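Hypothetical protein TM1631 (Thermotoga maritima, PDB 1VPQ) is of unknown function but belongs to the DUF72 family and has a TIM-barrel-like fold. Local coordinates at residues A[121-133]-A[151-165]. Numbering follows the deposited sequence.
With SO4 (sulfate ion), chain C; SO4 (sulfate ion), chain B.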
loop_
_atom_site.group_PDB
_atom_site.type_symbol
_atom_site.label_atom_id
_atom_site.label_comp_id
_atom_site.label_asym_id
_atom_site.label_seq_id
_atom_site.Cartn_x
_atom_site.Cartn_y
_atom_site.Cartn_z
ATOM N N LYS A 121 -3.567 7.896 -7.367
ATOM C CA LYS A 121 -4.259 6.774 -8.008
ATOM C C LYS A 121 -5.232 6.050 -7.070
ATOM O O LYS A 121 -6.233 5.490 -7.528
ATOM C CB LYS A 121 -3.234 5.764 -8.550
ATOM C CG LYS A 121 -2.419 6.250 -9.748
ATOM C CD LYS A 121 -3.225 6.261 -11.028
ATOM C CE LYS A 121 -2.349 6.034 -12.250
ATOM N NZ LYS A 121 -3.112 6.197 -13.513
ATOM N N MET A 122 -4.929 6.045 -5.773
ATOM C CA MET A 122 -5.691 5.257 -4.798
ATOM C C MET A 122 -5.367 5.669 -3.362
ATOM O O MET A 122 -4.233 6.041 -3.053
ATOM C CB MET A 122 -5.377 3.766 -4.986
ATOM C CG MET A 122 -6.205 2.779 -4.158
ATOM S SD MET A 122 -7.842 2.419 -4.806
ATOM C CE MET A 122 -7.546 1.837 -6.471
ATOM N N THR A 123 -6.380 5.605 -2.497
ATOM C CA THR A 123 -6.194 5.801 -1.056
ATOM C C THR A 123 -6.336 4.461 -0.341
ATOM O O THR A 123 -7.231 3.683 -0.641
ATOM C CB THR A 123 -7.180 6.845 -0.488
ATOM O OG1 THR A 123 -6.890 8.118 -1.071
ATOM C CG2 THR A 123 -7.051 6.971 1.032
ATOM N N LEU A 124 -5.432 4.198 0.597
ATOM C CA LEU A 124 -5.365 2.905 1.273
ATOM C C LEU A 124 -5.795 3.016 2.724
ATOM O O LEU A 124 -5.248 3.827 3.486
ATOM C CB LEU A 124 -3.944 2.343 1.215
ATOM C CG LEU A 124 -3.688 1.025 1.955
ATOM C CD1 LEU A 124 -4.390 -0.152 1.273
ATOM C CD2 LEU A 124 -2.200 0.756 2.076
ATOM N N ALA A 125 -6.764 2.185 3.101
ATOM C CA ALA A 125 -7.145 2.021 4.496
ATOM C C ALA A 125 -6.725 0.636 4.949
ATOM O O ALA A 125 -7.380 -0.360 4.619
ATOM C CB ALA A 125 -8.654 2.214 4.662
ATOM N N GLN A 126 -5.618 0.576 5.690
ATOM C CA GLN A 126 -5.077 -0.689 6.198
ATOM C C GLN A 126 -5.349 -0.813 7.695
ATOM O O GLN A 126 -4.900 0.007 8.488
ATOM C CB GLN A 126 -3.575 -0.802 5.890
ATOM C CG GLN A 126 -2.826 -1.936 6.602
ATOM C CD GLN A 126 -2.172 -1.493 7.909
ATOM O OE1 GLN A 126 -1.374 -0.552 7.923
ATOM N NE2 GLN A 126 -2.504 -2.170 9.011
ATOM N N PHE A 127 -6.070 -1.869 8.061
ATOM C CA PHE A 127 -6.548 -2.065 9.420
ATOM C C PHE A 127 -5.688 -3.049 10.191
ATOM O O PHE A 127 -5.186 -4.009 9.620
ATOM C CB PHE A 127 -7.991 -2.546 9.372
ATOM C CG PHE A 127 -8.942 -1.492 8.909
ATOM C CD1 PHE A 127 -9.172 -1.298 7.557
ATOM C CD2 PHE A 127 -9.583 -0.667 9.828
ATOM C CE1 PHE A 127 -10.032 -0.309 7.125
ATOM C CE2 PHE A 127 -10.446 0.318 9.407
ATOM C CZ PHE A 127 -10.676 0.501 8.057
ATOM N N PRO A 128 -5.517 -2.816 11.503
ATOM C CA PRO A 128 -4.640 -3.670 12.291
ATOM C C PRO A 128 -5.257 -5.034 12.628
ATOM O O PRO A 128 -6.415 -5.325 12.265
ATOM C CB PRO A 128 -4.392 -2.844 13.558
ATOM C CG PRO A 128 -5.609 -2.005 13.701
ATOM C CD PRO A 128 -6.141 -1.758 12.318
ATOM N N PHE A 129 -4.458 -5.861 13.301
ATOM C CA PHE A 129 -4.843 -7.210 13.728
ATOM C C PHE A 129 -6.085 -7.183 14.613
ATOM O O PHE A 129 -6.954 -8.048 14.498
ATOM C CB PHE A 129 -3.680 -7.851 14.483
ATOM C CG PHE A 129 -3.861 -9.315 14.759
ATOM C CD1 PHE A 129 -3.757 -10.240 13.738
ATOM C CD2 PHE A 129 -4.117 -9.769 16.045
ATOM C CE1 PHE A 129 -3.920 -11.590 13.990
ATOM C CE2 PHE A 129 -4.278 -11.120 16.304
ATOM C CZ PHE A 129 -4.180 -12.032 15.276
ATOM N N SER A 130 -6.154 -6.173 15.478
ATOM C CA SER A 130 -7.274 -5.979 16.413
ATOM C C SER A 130 -8.619 -5.646 15.760
ATOM O O SER A 130 -9.654 -5.776 16.394
ATOM C CB SER A 130 -6.937 -4.858 17.390
ATOM O OG SER A 130 -6.680 -3.664 16.677
ATOM N N PHE A 131 -8.600 -5.182 14.518
ATOM C CA PHE A 131 -9.829 -4.954 13.752
ATOM C C PHE A 131 -10.359 -6.306 13.290
ATOM O O PHE A 131 -9.719 -6.973 12.481
ATOM C CB PHE A 131 -9.532 -4.057 12.550
ATOM C CG PHE A 131 -10.758 -3.548 11.823
ATOM C CD1 PHE A 131 -11.656 -2.699 12.449
ATOM C CD2 PHE A 131 -10.971 -3.860 10.491
ATOM C CE1 PHE A 131 -12.763 -2.196 11.781
ATOM C CE2 PHE A 131 -12.075 -3.353 9.812
ATOM C CZ PHE A 131 -12.973 -2.522 10.468
ATOM N N LYS A 132 -11.516 -6.699 13.814
ATOM C CA LYS A 132 -12.119 -8.004 13.531
ATOM C C LYS A 132 -13.471 -7.878 12.835
ATOM O O LYS A 132 -14.160 -6.872 12.961
ATOM C CB LYS A 132 -12.330 -8.801 14.824
ATOM C CG LYS A 132 -11.081 -9.045 15.657
ATOM C CD LYS A 132 -11.471 -9.571 17.038
ATOM C CE LYS A 132 -10.280 -10.154 17.800
ATOM N NZ LYS A 132 -9.007 -9.382 17.574
ATOM N N PHE A 133 -13.845 -8.929 12.116
ATOM C CA PHE A 133 -15.138 -8.985 11.454
ATOM C C PHE A 133 -16.254 -8.966 12.495
ATOM O O PHE A 133 -16.352 -9.870 13.335
ATOM C CB PHE A 133 -15.270 -10.235 10.587
ATOM C CG PHE A 133 -16.582 -10.322 9.869
ATOM C CD1 PHE A 133 -17.704 -10.825 10.506
ATOM C CD2 PHE A 133 -16.703 -9.872 8.568
ATOM C CE1 PHE A 133 -18.925 -10.891 9.856
ATOM C CE2 PHE A 133 -17.919 -9.931 7.914
ATOM C CZ PHE A 133 -19.035 -10.448 8.560
ATOM N N GLU A 151 -11.275 7.100 -5.116
ATOM C CA GLU A 151 -10.819 5.718 -5.188
ATOM C C GLU A 151 -10.275 5.237 -3.839
ATOM O O GLU A 151 -9.299 5.778 -3.334
ATOM C CB GLU A 151 -9.767 5.548 -6.292
ATOM C CG GLU A 151 -10.335 5.513 -7.711
ATOM C CD GLU A 151 -11.054 4.215 -8.059
ATOM O OE1 GLU A 151 -11.080 3.292 -7.220
ATOM O OE2 GLU A 151 -11.607 4.118 -9.179
ATOM N N LEU A 152 -10.933 4.214 -3.290
ATOM C CA LEU A 152 -10.605 3.636 -1.989
ATOM C C LEU A 152 -10.288 2.138 -2.080
ATOM O O LEU A 152 -10.921 1.402 -2.841
ATOM C CB LEU A 152 -11.779 3.842 -1.021
ATOM C CG LEU A 152 -11.524 3.527 0.456
ATOM C CD1 LEU A 152 -10.499 4.474 1.057
ATOM C CD2 LEU A 152 -12.811 3.575 1.251
ATOM N N ALA A 153 -9.293 1.718 -1.296
ATOM C CA ALA A 153 -8.911 0.314 -1.145
ATOM C C ALA A 153 -8.735 -0.032 0.322
ATOM O O ALA A 153 -8.270 0.798 1.118
ATOM C CB ALA A 153 -7.622 0.001 -1.907
ATOM N N VAL A 154 -9.117 -1.262 0.672
ATOM C CA VAL A 154 -9.057 -1.732 2.062
ATOM C C VAL A 154 -8.277 -3.051 2.201
ATOM O O VAL A 154 -8.452 -3.989 1.408
ATOM C CB VAL A 154 -10.491 -1.875 2.689
ATOM C CG1 VAL A 154 -10.440 -2.640 4.019
ATOM C CG2 VAL A 154 -11.136 -0.497 2.911
ATOM N N GLU A 155 -7.440 -3.089 3.240
ATOM C CA GLU A 155 -6.669 -4.259 3.641
ATOM C C GLU A 155 -6.996 -4.655 5.091
ATOM O O GLU A 155 -6.970 -3.810 5.995
ATOM C CB GLU A 155 -5.168 -3.934 3.561
ATOM C CG GLU A 155 -4.246 -5.124 3.802
ATOM C CD GLU A 155 -2.792 -4.724 4.024
ATOM O OE1 GLU A 155 -2.341 -3.756 3.389
ATOM O OE2 GLU A 155 -2.093 -5.379 4.829
ATOM N N PHE A 156 -7.241 -5.946 5.309
ATOM C CA PHE A 156 -7.442 -6.511 6.647
ATOM C C PHE A 156 -6.242 -7.339 7.090
ATOM O O PHE A 156 -5.560 -7.953 6.268
ATOM C CB PHE A 156 -8.671 -7.409 6.677
ATOM C CG PHE A 156 -9.857 -6.841 5.975
ATOM C CD1 PHE A 156 -10.663 -5.899 6.601
ATOM C CD2 PHE A 156 -10.183 -7.258 4.691
ATOM C CE1 PHE A 156 -11.784 -5.367 5.943
ATOM C CE2 PHE A 156 -11.299 -6.740 4.026
ATOM C CZ PHE A 156 -12.101 -5.796 4.656
ATOM N N ARG A 157 -6.003 -7.349 8.400
ATOM C CA ARG A 157 -4.945 -8.146 9.011
ATOM C C ARG A 157 -5.495 -9.392 9.710
ATOM O O ARG A 157 -4.798 -10.397 9.818
ATOM C CB ARG A 157 -4.184 -7.305 10.032
ATOM C CG ARG A 157 -2.919 -7.974 10.575
ATOM C CD ARG A 157 -1.745 -7.628 9.711
ATOM N NE ARG A 157 -1.180 -6.339 10.108
ATOM C CZ ARG A 157 -0.616 -5.458 9.288
ATOM N NH1 ARG A 157 -0.552 -5.678 7.979
ATOM N NH2 ARG A 157 -0.123 -4.334 9.784
ATOM N N HIS A 158 -6.741 -9.336 10.174
ATOM C CA HIS A 158 -7.304 -10.414 10.987
ATOM C C HIS A 158 -8.028 -11.455 10.110
ATOM O O HIS A 158 -8.754 -11.091 9.180
ATOM C CB HIS A 158 -8.253 -9.819 12.042
ATOM C CG HIS A 158 -8.566 -10.749 13.176
ATOM N ND1 HIS A 158 -9.775 -11.402 13.291
ATOM C CD2 HIS A 158 -7.827 -11.134 14.245
ATOM C CE1 HIS A 158 -9.765 -12.149 14.380
ATOM N NE2 HIS A 158 -8.595 -12.003 14.977
ATOM N N TYR A 159 -7.814 -12.735 10.431
ATOM C CA TYR A 159 -8.380 -13.874 9.699
ATOM C C TYR A 159 -9.919 -13.851 9.557
ATOM O O TYR A 159 -10.458 -14.243 8.517
ATOM C CB TYR A 159 -7.934 -15.198 10.356
ATOM C CG TYR A 159 -8.658 -15.529 11.648
ATOM C CD1 TYR A 159 -8.293 -14.924 12.856
ATOM C CD2 TYR A 159 -9.712 -16.437 11.662
ATOM C CE1 TYR A 159 -8.958 -15.218 14.035
ATOM C CE2 TYR A 159 -10.387 -16.732 12.837
ATOM C CZ TYR A 159 -10.010 -16.118 14.024
ATOM O OH TYR A 159 -10.683 -16.409 15.196
ATOM N N SER A 160 -10.607 -13.390 10.605
ATOM C CA SER A 160 -12.075 -13.335 10.662
ATOM C C SER A 160 -12.741 -12.690 9.440
ATOM O O SER A 160 -13.927 -12.918 9.183
ATOM C CB SER A 160 -12.510 -12.578 11.921
ATOM O OG SER A 160 -11.975 -11.266 11.947
ATOM N N TRP A 161 -11.976 -11.881 8.709
ATOM C CA TRP A 161 -12.481 -11.143 7.558
ATOM C C TRP A 161 -12.549 -11.943 6.249
ATOM O O TRP A 161 -13.210 -11.509 5.306
ATOM C CB TRP A 161 -11.631 -9.886 7.333
ATOM C CG TRP A 161 -11.861 -8.794 8.339
ATOM C CD1 TRP A 161 -11.052 -8.459 9.386
ATOM C CD2 TRP A 161 -12.962 -7.876 8.377
ATOM N NE1 TRP A 161 -11.586 -7.407 10.075
ATOM C CE2 TRP A 161 -12.761 -7.031 9.483
ATOM C CE3 TRP A 161 -14.110 -7.698 7.589
ATOM C CZ2 TRP A 161 -13.655 -6.018 9.822
ATOM C CZ3 TRP A 161 -14.999 -6.688 7.925
ATOM C CH2 TRP A 161 -14.764 -5.860 9.034
ATOM N N ASP A 162 -11.863 -13.083 6.167
ATOM C CA ASP A 162 -11.824 -13.853 4.905
ATOM C C ASP A 162 -13.070 -14.720 4.724
ATOM O O ASP A 162 -13.000 -15.952 4.783
ATOM C CB ASP A 162 -10.554 -14.714 4.784
ATOM C CG ASP A 162 -10.531 -15.542 3.493
ATOM O OD1 ASP A 162 -10.859 -14.985 2.433
ATOM O OD2 ASP A 162 -10.208 -16.750 3.537
ATOM N N ARG A 163 -14.199 -14.059 4.485
ATOM C CA ARG A 163 -15.489 -14.726 4.346
ATOM C C ARG A 163 -16.299 -14.015 3.263
ATOM O O ARG A 163 -16.020 -12.871 2.930
ATOM C CB ARG A 163 -16.241 -14.738 5.688
ATOM C CG ARG A 163 -16.378 -13.373 6.350
ATOM C CD ARG A 163 -16.997 -13.466 7.735
ATOM N NE ARG A 163 -18.354 -14.007 7.711
ATOM C CZ ARG A 163 -19.056 -14.374 8.785
ATOM N NH1 ARG A 163 -18.551 -14.262 10.007
ATOM N NH2 ARG A 163 -20.282 -14.859 8.631
ATOM N N GLU A 164 -17.297 -14.693 2.714
ATOM C CA GLU A 164 -17.972 -14.187 1.519
ATOM C C GLU A 164 -18.617 -12.825 1.734
ATOM O O GLU A 164 -18.542 -11.957 0.876
ATOM C CB GLU A 164 -19.018 -15.187 1.012
ATOM C CG GLU A 164 -19.566 -14.858 -0.383
ATOM C CD GLU A 164 -18.468 -14.558 -1.419
ATOM O OE1 GLU A 164 -17.425 -15.261 -1.438
ATOM O OE2 GLU A 164 -18.651 -13.608 -2.214
ATOM N N GLU A 165 -19.244 -12.651 2.889
ATOM C CA GLU A 165 -19.917 -11.401 3.238
ATOM C C GLU A 165 -19.006 -10.184 3.056
ATOM O O GLU A 165 -19.469 -9.110 2.664
ATOM C CB GLU A 165 -20.417 -11.465 4.691
ATOM C CG GLU A 165 -21.667 -12.344 4.901
ATOM C CD GLU A 165 -21.369 -13.748 5.430
ATOM O OE1 GLU A 165 -20.349 -14.376 5.046
ATOM O OE2 GLU A 165 -22.193 -14.232 6.237
HETATM S S SO4 C . -0.642 -4.935 13.397
HETATM O O1 SO4 C . -0.374 -3.603 12.863
HETATM O O2 SO4 C . -0.283 -4.996 14.803
HETATM O O3 SO4 C . -2.063 -5.231 13.289
HETATM O O4 SO4 C . 0.117 -5.939 12.663
HETATM S S SO4 B . 1.627 -2.243 7.061
HETATM O O1 SO4 B . 0.409 -2.967 6.711
HETATM O O2 SO4 B . 1.564 -1.781 8.443
HETATM O O3 SO4 B . 2.754 -3.151 6.905
HETATM O O4 SO4 B . 1.760 -1.076 6.196
HETATM O O HOH W 1 -7.960 -6.273 10.286
HETATM O O HOH W 2 -7.801 -12.511 17.518
#
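Thr123 and Leu152 begin the parallel pairing of strands 121-126 and 152-155, neighbours in the TIM-barrel-like sheet of this DUF72 protein. Helix 135-147 links them in a beta-alpha-beta crossover. Five backbone hydrogen bonds join the strands, the last from Phe127 N to Glu155 O. On one face Met122 bends at its thioether, and SD settles against CB of Ala153 at 3.8 Å. The small alanine makes the hollow for this bulky chain. On the other face Ala125 CB meets Val154 CG2; helix 135-147 packs on Ala125 and Phe127.

At the strands' C-terminal ends Gln126 and Glu155 lie side by side and point the same way. Gln126 OE1 is bonded to Lys84 and Glu155 OE1 makes a salt bridge with Arg203; both outside residues also bind sulfate, consistent with a pocket suited to anions. Arg157 bends at chi2 (90°) and chi3 (84°), and Gln126 NE2 lies over one face of its guanidinium, without a hydrogen bond. The guanidinium edge is bonded to two sulfates, probably from the crystallisation liquor.

Beyond the strands, aromatic groups carry the packing. CD2 of His158 points into the centre of the Phe129 face in a T-shaped pair. CG of Lys132 rests on the His158 ring, 3.7 Å from its centroid. Phe133 CA sits over the centre of one Trp161 face, and CD1 of Phe156 over the opposite face, toward its rim. Trp161 NE1 donates to Phe131 O at 3.1 Å, from above the carbonyl plane. The Phe133 ring turns an edge to Trp161, and the Arg163 guanidinium stacks flat on one face, with CD of Arg163 3.5 Å from the ring centroid. Ser160 OG accepts a nearly straight bond from Phe133 N (3.0 Å, 177°) and shares a 2.6 Å hydrogen bond with His158 ND1.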